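Local coordinates for APC3568 protein (Geobacillus stearothermophilus, PDB 1RFZ), which is of unknown function but may be a phosphatidylglycerophosphatase, like other members of its family, at residues D44-M47 and E48-I51; R92-G95 and L96-V99; L133-K136 and S137-K140. All coordinates share one frame; numbering follows the deposited sequence.

Interaction 1. Residues D44-M47 and E48-I51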
ATOM      1  N   ASP A  44      -1.987 -13.832  29.760  1.00 89.53           N
ATOM      2  CA  ASP A  44      -2.079 -12.727  30.706  1.00 90.37           C
ATOM      3  C   ASP A  44      -2.800 -11.492  30.138  1.00 86.32           C
ATOM      4  O   ASP A  44      -3.200 -10.604  30.893  1.00 86.44           O
ATOM      5  CB  ASP A  44      -0.660 -12.341  31.134  1.00 97.78           C
ATOM      6  CG  ASP A  44       0.245 -12.044  29.940  1.00100.48           C
ATOM      7  OD1 ASP A  44       0.355 -12.904  29.034  1.00102.11           O
ATOM      8  OD2 ASP A  44       0.846 -10.948  29.905  1.00102.82           O
ATOM      9  N   LEU A  45      -2.958 -11.442  28.814  1.00 82.83           N
ATOM     10  CA  LEU A  45      -3.613 -10.315  28.142  1.00 76.66           C
ATOM     11  C   LEU A  45      -4.897  -9.890  28.823  1.00 77.02           C
ATOM     12  O   LEU A  45      -5.756 -10.724  29.109  1.00 73.09           O
ATOM     13  CB  LEU A  45      -3.937 -10.655  26.685  1.00 69.26           C
ATOM     14  CG  LEU A  45      -4.727  -9.602  25.882  1.00 65.57           C
ATOM     15  CD1 LEU A  45      -3.846  -8.393  25.613  1.00 63.60           C
ATOM     16  CD2 LEU A  45      -5.227 -10.197  24.571  1.00 60.67           C
ATOM     17  N   THR A  46      -5.021  -8.585  29.051  1.00 77.36           N
ATOM     18  CA  THR A  46      -6.197  -8.005  29.694  1.00 77.74           C
ATOM     19  C   THR A  46      -7.077  -7.250  28.699  1.00 78.16           C
ATOM     20  O   THR A  46      -6.584  -6.605  27.776  1.00 80.11           O
ATOM     21  CB  THR A  46      -5.805  -7.009  30.817  1.00 78.04           C
ATOM     22  OG1 THR A  46      -6.247  -5.692  30.464  1.00 76.42           O
ATOM     23  CG2 THR A  46      -4.284  -6.991  31.025  1.00 79.22           C
HETATM   24  N   MSE A  47      -8.386  -7.338  28.905  1.00 80.17           N
HETATM   25  CA  MSE A  47      -9.356  -6.663  28.055  1.00 80.75           C
HETATM   26  C   MSE A  47      -9.089  -5.152  28.021  1.00 78.26           C
HETATM   27  O   MSE A  47      -9.234  -4.500  26.983  1.00 80.19           O
HETATM   28  CB  MSE A  47     -10.757  -6.942  28.591  1.00 84.67           C
HETATM   29  CG  MSE A  47     -11.870  -6.430  27.711  1.00 91.20           C
HETATM   30 SE   MSE A  47     -11.813  -7.163  25.922  1.00100.41          SE
HETATM   31  CE  MSE A  47     -12.952  -5.856  25.062  1.00103.12           C
ATOM     32  N   GLU A  48      -8.702  -4.609  29.174  1.00 77.67           N
ATOM     33  CA  GLU A  48      -8.397  -3.184  29.328  1.00 78.45           C
ATOM     34  C   GLU A  48      -7.165  -2.886  28.487  1.00 76.29           C
ATOM     35  O   GLU A  48      -7.033  -1.810  27.895  1.00 76.87           O
ATOM     36  CB  GLU A  48      -8.101  -2.854  30.807  1.00 82.74           C
ATOM     37  CG  GLU A  48      -9.298  -2.944  31.782  1.00 88.44           C
ATOM     38  CD  GLU A  48      -9.811  -4.368  32.025  1.00 92.77           C
ATOM     39  OE1 GLU A  48      -9.047  -5.218  32.536  1.00 98.03           O
ATOM     40  OE2 GLU A  48     -10.990  -4.635  31.713  1.00 96.55           O
ATOM     41  N   GLU A  49      -6.267  -3.871  28.457  1.00 75.29           N
ATOM     42  CA  GLU A  49      -5.011  -3.818  27.712  1.00 74.84           C
ATOM     43  C   GLU A  49      -5.326  -3.515  26.246  1.00 69.97           C
ATOM     44  O   GLU A  49      -4.709  -2.651  25.621  1.00 69.42           O
ATOM     45  CB  GLU A  49      -4.309  -5.178  27.821  1.00 80.64           C
ATOM     46  CG  GLU A  49      -2.851  -5.183  27.449  1.00 89.98           C
ATOM     47  CD  GLU A  49      -2.014  -4.456  28.471  1.00 97.16           C
ATOM     48  OE1 GLU A  49      -2.050  -4.867  29.652  1.00102.39           O
ATOM     49  OE2 GLU A  49      -1.328  -3.477  28.097  1.00103.78           O
ATOM     50  N   CYS A  50      -6.298  -4.250  25.717  1.00 65.63           N
ATOM     51  CA  CYS A  50      -6.747  -4.104  24.342  1.00 62.78           C
ATOM     52  C   CYS A  50      -7.401  -2.745  24.129  1.00 61.87           C
ATOM     53  O   CYS A  50      -7.012  -1.993  23.230  1.00 60.47           O
ATOM     54  CB  CYS A  50      -7.746  -5.215  24.003  1.00 62.00           C
ATOM     55  SG  CYS A  50      -7.098  -6.886  24.265  1.00 59.69           S
ATOM     56  N   ILE A  51      -8.400  -2.447  24.960  1.00 61.11           N
ATOM     57  CA  ILE A  51      -9.126  -1.186  24.876  1.00 58.60           C
ATOM     58  C   ILE A  51      -8.155  -0.040  24.680  1.00 57.30           C
ATOM     59  O   ILE A  51      -8.349   0.810  23.809  1.00 56.46           O
ATOM     60  CB  ILE A  51      -9.946  -0.909  26.153  1.00 57.53           C
ATOM     61  CG1 ILE A  51     -10.859  -2.098  26.443  1.00 58.53           C
ATOM     62  CG2 ILE A  51     -10.773   0.370  25.978  1.00 54.75           C
ATOM     63  CD1 ILE A  51     -12.006  -1.771  27.390  1.00 56.37           C
TER
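Thr46 is the N-cap of helix 47-58, and its hydroxyl reaches forward to the amide of Glu49, three residues on. The bond from Glu49 N to Thr46 OG1 is 2.7 Å long with an N-H...O angle of 149°, so an amide of the first turn, which has no preceding helical carbonyl, gains an acceptor. Around this cap Leu45 and Cys50, the residue before the cap and the fourth within the helix, meet as a hydrophobic staple. Leu45 CD2 lies 3.8 Å from Cys50 SG, and both of these side chains are buried. The other methyl, Leu45 CD1, rests against the aliphatic part of Glu49, 3.8 Å from its CG. Glu49 CG stands anti to the backbone N (chi1 -164°), on the side where it meets Leu45, and the chain then bends at chi2. Its carboxylate passes Thr46, with OE1 3.4 Å from CG2, while OE2 forms a salt bridge with Arg163; a negative charge this near the N-terminus of a helix would probably also be favoured by the helix dipole. On another side, Met47, modelled as selenomethionine, packs against Glu28, Ala31 and Glu32 of helix 27-38, and Ile51 also touches Glu28. Further along the helix, Ile51 N donates to Met47 O over 3.0 Å, almost straight at 177°.

Interaction 2. Residues R92-G95 and L96-V99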
ATOM      1  N   ARG A  92     -25.389  -2.760  -2.233  1.00 98.60           N
ATOM      2  CA  ARG A  92     -25.361  -4.212  -2.370  1.00102.05           C
ATOM      3  C   ARG A  92     -24.154  -4.844  -1.680  1.00 98.32           C
ATOM      4  O   ARG A  92     -24.238  -5.975  -1.192  1.00 98.60           O
ATOM      5  CB  ARG A  92     -25.365  -4.609  -3.850  1.00109.41           C
ATOM      6  CG  ARG A  92     -26.583  -4.128  -4.624  1.00121.49           C
ATOM      7  CD  ARG A  92     -27.878  -4.627  -4.008  1.00133.65           C
ATOM      8  NE  ARG A  92     -29.043  -3.986  -4.612  1.00143.43           N
ATOM      9  CZ  ARG A  92     -30.300  -4.251  -4.272  1.00147.56           C
ATOM     10  NH1 ARG A  92     -30.558  -5.149  -3.331  1.00149.30           N
ATOM     11  NH2 ARG A  92     -31.300  -3.614  -4.870  1.00149.07           N
ATOM     12  N   ASP A  93     -23.035  -4.122  -1.636  1.00 93.14           N
ATOM     13  CA  ASP A  93     -21.826  -4.646  -1.005  1.00 89.69           C
ATOM     14  C   ASP A  93     -21.380  -5.865  -1.805  1.00 90.85           C
ATOM     15  O   ASP A  93     -21.359  -6.999  -1.300  1.00 90.27           O
ATOM     16  CB  ASP A  93     -22.113  -5.033   0.462  1.00 84.87           C
ATOM     17  CG  ASP A  93     -20.881  -5.583   1.197  1.00 78.83           C
ATOM     18  OD1 ASP A  93     -19.799  -4.959   1.099  1.00 71.52           O
ATOM     19  OD2 ASP A  93     -21.007  -6.631   1.886  1.00 71.81           O
ATOM     20  N   GLU A  94     -21.029  -5.626  -3.064  1.00 90.92           N
ATOM     21  CA  GLU A  94     -20.594  -6.703  -3.936  1.00 90.37           C
ATOM     22  C   GLU A  94     -19.081  -6.929  -3.891  1.00 88.56           C
ATOM     23  O   GLU A  94     -18.296  -5.983  -3.753  1.00 87.65           O
ATOM     24  CB  GLU A  94     -21.072  -6.431  -5.364  1.00 90.94           C
ATOM     25  CG  GLU A  94     -20.764  -5.040  -5.861  1.00 94.36           C
ATOM     26  CD  GLU A  94     -19.766  -5.058  -6.994  1.00 97.01           C
ATOM     27  OE1 GLU A  94     -20.065  -5.687  -8.033  1.00 97.33           O
ATOM     28  OE2 GLU A  94     -18.683  -4.449  -6.843  1.00 98.21           O
ATOM     29  N   GLY A  95     -18.697  -8.202  -4.002  1.00 86.63           N
ATOM     30  CA  GLY A  95     -17.300  -8.607  -3.961  1.00 84.44           C
ATOM     31  C   GLY A  95     -16.337  -7.965  -4.945  1.00 82.05           C
ATOM     32  O   GLY A  95     -15.127  -8.078  -4.765  1.00 83.42           O
ATOM     33  N   LEU A  96     -16.851  -7.299  -5.977  1.00 80.90           N
ATOM     34  CA  LEU A  96     -15.987  -6.654  -6.958  1.00 81.81           C
ATOM     35  C   LEU A  96     -15.637  -5.219  -6.568  1.00 81.51           C
ATOM     36  O   LEU A  96     -14.755  -4.600  -7.185  1.00 82.17           O
ATOM     37  CB  LEU A  96     -16.624  -6.664  -8.354  1.00 84.82           C
ATOM     38  CG  LEU A  96     -16.615  -7.963  -9.165  1.00 84.91           C
ATOM     39  CD1 LEU A  96     -17.173  -7.680 -10.553  1.00 86.36           C
ATOM     40  CD2 LEU A  96     -15.207  -8.517  -9.278  1.00 86.82           C
ATOM     41  N   TYR A  97     -16.334  -4.685  -5.562  1.00 81.09           N
ATOM     42  CA  TYR A  97     -16.054  -3.329  -5.076  1.00 79.97           C
ATOM     43  C   TYR A  97     -14.948  -3.468  -4.026  1.00 77.92           C
ATOM     44  O   TYR A  97     -15.119  -4.169  -3.022  1.00 74.95           O
ATOM     45  CB  TYR A  97     -17.305  -2.707  -4.438  1.00 81.08           C
ATOM     46  CG  TYR A  97     -17.162  -1.229  -4.115  1.00 81.69           C
ATOM     47  CD1 TYR A  97     -16.884  -0.299  -5.118  1.00 82.51           C
ATOM     48  CD2 TYR A  97     -17.306  -0.760  -2.809  1.00 82.45           C
ATOM     49  CE1 TYR A  97     -16.754   1.059  -4.834  1.00 83.65           C
ATOM     50  CE2 TYR A  97     -17.178   0.600  -2.514  1.00 84.29           C
ATOM     51  CZ  TYR A  97     -16.903   1.502  -3.532  1.00 84.29           C
ATOM     52  OH  TYR A  97     -16.785   2.845  -3.250  1.00 84.38           O
ATOM     53  N   GLY A  98     -13.816  -2.809  -4.261  1.00 75.98           N
ATOM     54  CA  GLY A  98     -12.706  -2.920  -3.329  1.00 75.35           C
ATOM     55  C   GLY A  98     -12.420  -1.736  -2.420  1.00 74.58           C
ATOM     56  O   GLY A  98     -11.837  -1.921  -1.358  1.00 73.64           O
ATOM     57  N   VAL A  99     -12.819  -0.533  -2.837  1.00 74.07           N
ATOM     58  CA  VAL A  99     -12.598   0.690  -2.065  1.00 71.01           C
ATOM     59  C   VAL A  99     -12.895   0.529  -0.573  1.00 72.47           C
ATOM     60  O   VAL A  99     -12.243   1.153   0.271  1.00 69.70           O
ATOM     61  CB  VAL A  99     -13.440   1.848  -2.632  1.00 68.22           C
ATOM     62  CG1 VAL A  99     -13.130   3.146  -1.871  1.00 65.32           C
ATOM     63  CG2 VAL A  99     -13.143   2.013  -4.129  1.00 64.19           C
TER
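Glu94 folds its side chain forward over the CB atoms of Leu96 and Tyr97, and this inner side is the tightly packed part of the contact. CG sits between the backbone N and the carbonyl carbon (chi1 49°), and a bend at chi2 brings the carboxylate across the following residues. There OE2 lies 3.4 Å from Leu96 CB and 3.3 Å from Tyr97 CB, while OE1 is 3.6 Å from Leu96 CB. The backbone beneath is a type I beta turn from Glu94 to Tyr97, which reverses the chain between helix 86-92 and helix 99-109. Tyr97 N closes it by donating to Glu94 O over 3.0 Å at 162°, coming from above the carbonyl plane, 43° out of it. Glu94 also touches Ile89, and an alanine here would probably leave the CB atoms of Leu96 and Tyr97 without their carboxylate cover and Ile89 without this neighbour. Between the two segments the outer side is looser: the exposed Gly95 makes the corner of the turn with Leu96, whose branched end takes no part in the turn and packs instead on Arg61 of the second subunit and His162 of the third. Tyr97 instead runs inward, its side chain against Leu86, Ile89 and Ile90 of helix 86-92 and against Phe144, and its OH is hydrogen-bonded to Thr69 OG1 of the second subunit.

Interaction 3. Residues L133-K136 and S137-K140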
ATOM      1  N   LEU A 133     -22.459  -6.571  11.713  1.00 84.74           N
ATOM      2  CA  LEU A 133     -22.283  -5.622  10.623  1.00 83.87           C
ATOM      3  C   LEU A 133     -22.352  -6.251   9.248  1.00 86.85           C
ATOM      4  O   LEU A 133     -22.738  -5.594   8.278  1.00 84.17           O
ATOM      5  CB  LEU A 133     -20.962  -4.871  10.765  1.00 80.54           C
ATOM      6  CG  LEU A 133     -20.821  -3.894  11.923  1.00 76.85           C
ATOM      7  CD1 LEU A 133     -20.698  -4.660  13.226  1.00 76.43           C
ATOM      8  CD2 LEU A 133     -19.591  -3.040  11.705  1.00 74.95           C
ATOM      9  N   ASN A 134     -21.977  -7.517   9.141  1.00 90.05           N
ATOM     10  CA  ASN A 134     -22.025  -8.142   7.834  1.00 93.84           C
ATOM     11  C   ASN A 134     -23.409  -8.715   7.557  1.00 95.12           C
ATOM     12  O   ASN A 134     -23.744  -9.011   6.408  1.00 94.89           O
ATOM     13  CB  ASN A 134     -20.967  -9.233   7.710  1.00 94.87           C
ATOM     14  CG  ASN A 134     -20.513  -9.424   6.280  1.00 97.97           C
ATOM     15  OD1 ASN A 134     -19.377  -9.101   5.928  1.00101.49           O
ATOM     16  ND2 ASN A 134     -21.409  -9.929   5.437  1.00100.58           N
ATOM     17  N   ASP A 135     -24.208  -8.862   8.614  1.00 96.30           N
ATOM     18  CA  ASP A 135     -25.566  -9.384   8.486  1.00 99.44           C
ATOM     19  C   ASP A 135     -26.380  -8.418   7.613  1.00 99.36           C
ATOM     20  O   ASP A 135     -26.582  -7.256   7.976  1.00101.72           O
ATOM     21  CB  ASP A 135     -26.214  -9.513   9.867  1.00103.38           C
ATOM     22  CG  ASP A 135     -26.983 -10.807  10.032  1.00104.25           C
ATOM     23  OD1 ASP A 135     -26.349 -11.885  10.001  1.00105.22           O
ATOM     24  OD2 ASP A 135     -28.219 -10.747  10.195  1.00105.52           O
ATOM     25  N   LYS A 136     -26.847  -8.906   6.467  1.00 98.66           N
ATOM     26  CA  LYS A 136     -27.597  -8.074   5.534  1.00 97.77           C
ATOM     27  C   LYS A 136     -29.083  -7.987   5.826  1.00 96.85           C
ATOM     28  O   LYS A 136     -29.809  -7.231   5.171  1.00 95.86           O
ATOM     29  CB  LYS A 136     -27.365  -8.568   4.104  1.00 98.29           C
ATOM     30  CG  LYS A 136     -25.937  -8.333   3.626  1.00 99.78           C
ATOM     31  CD  LYS A 136     -25.706  -8.869   2.233  1.00101.93           C
ATOM     32  CE  LYS A 136     -24.282  -8.598   1.788  1.00104.10           C
ATOM     33  NZ  LYS A 136     -23.959  -9.344   0.540  1.00106.77           N
ATOM     34  N   SER A 137     -29.527  -8.748   6.822  1.00 95.77           N
ATOM     35  CA  SER A 137     -30.933  -8.758   7.210  1.00 95.45           C
ATOM     36  C   SER A 137     -31.318  -7.576   8.111  1.00 96.47           C
ATOM     37  O   SER A 137     -32.439  -7.070   8.028  1.00 94.69           O
ATOM     38  CB  SER A 137     -31.275 -10.079   7.913  1.00 95.06           C
ATOM     39  OG  SER A 137     -30.458 -10.295   9.056  1.00 92.39           O
ATOM     40  N   THR A 138     -30.386  -7.141   8.961  1.00 97.12           N
ATOM     41  CA  THR A 138     -30.622  -6.030   9.890  1.00 96.64           C
ATOM     42  C   THR A 138     -31.180  -4.777   9.215  1.00 94.46           C
ATOM     43  O   THR A 138     -31.650  -3.859   9.889  1.00 94.15           O
ATOM     44  CB  THR A 138     -29.326  -5.629  10.642  1.00 98.23           C
ATOM     45  OG1 THR A 138     -28.374  -5.090   9.711  1.00102.98           O
ATOM     46  CG2 THR A 138     -28.716  -6.834  11.350  1.00100.53           C
ATOM     47  N   GLY A 139     -31.123  -4.735   7.888  1.00 92.26           N
ATOM     48  CA  GLY A 139     -31.632  -3.580   7.174  1.00 90.21           C
ATOM     49  C   GLY A 139     -30.615  -2.460   7.067  1.00 87.43           C
ATOM     50  O   GLY A 139     -30.725  -1.591   6.195  1.00 89.11           O
ATOM     51  N   LYS A 140     -29.622  -2.483   7.952  1.00 85.53           N
ATOM     52  CA  LYS A 140     -28.569  -1.473   7.965  1.00 84.31           C
ATOM     53  C   LYS A 140     -27.427  -1.813   6.996  1.00 82.87           C
ATOM     54  O   LYS A 140     -27.008  -2.966   6.905  1.00 81.74           O
ATOM     55  CB  LYS A 140     -28.005  -1.321   9.382  1.00 85.09           C
ATOM     56  CG  LYS A 140     -28.754  -0.357  10.289  1.00 86.54           C
ATOM     57  CD  LYS A 140     -27.981  -0.191  11.598  1.00 92.31           C
ATOM     58  CE  LYS A 140     -28.549   0.894  12.516  1.00 95.69           C
ATOM     59  NZ  LYS A 140     -27.753   1.004  13.788  1.00 95.29           N
TER
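Asp135 faces two hydroxyl residues, with Ser137 at its carboxylate and Thr138 at its CB and carbonyl. Asp135 OD2 and Ser137 OG approach to 2.6 Å; the hydroxyl stands between the backbone N and the carbonyl carbon (chi1 58°), the position from which it meets that oxygen. Thr138 comes from a different direction: its methyl CG2 lies 4.0 Å from Asp135 CB, while its OG1 donates a weak hydrogen bond to Asp135 O over 3.3 Å. Together these contacts line the first bend of the exposed loop that leaves helix 129-134 and runs on to helix 145-163. The same Thr138 OG1 also accepts a weak bond from Lys140 N, 3.4 Å away, an ST turn that links the two sides of Gly139. At Gly139 the backbone has positive phi (85°), where a CB would press on the carbonyl O of Thr138. The two lysines leave the bend for other neighbours. Lys136 runs out extended beyond CG, whereas Lys140 touches Glu78 and, like Thr138, packs on Tyr132. On helix 129-134, Leu133 lies buried against Leu145, Asp146 and Val149 of helix 145-163, and its carbonyl O accepts a hydrogen bond from Asn142 ND2.

In the fold
The three contacts follow one another along the chain, and each lies at a helix boundary of this all-helical protein. Interaction 1 stands apart: its centre is 34 Å from that of interaction 2, on the opposite side of the chain's centre, and 29 Å from that of interaction 3, with nearest atoms about 24 and 14 Å away. Interactions 2 and 3 are neighbours, their centres 15 Å apart, and they touch through Lys136, whose CE packs 3.8 Å from Asp93 OD2 and whose NZ lies 3.8 Å from Arg92 O. Of the three, interaction 2 alone is touched by other subunits of the four-chain assembly.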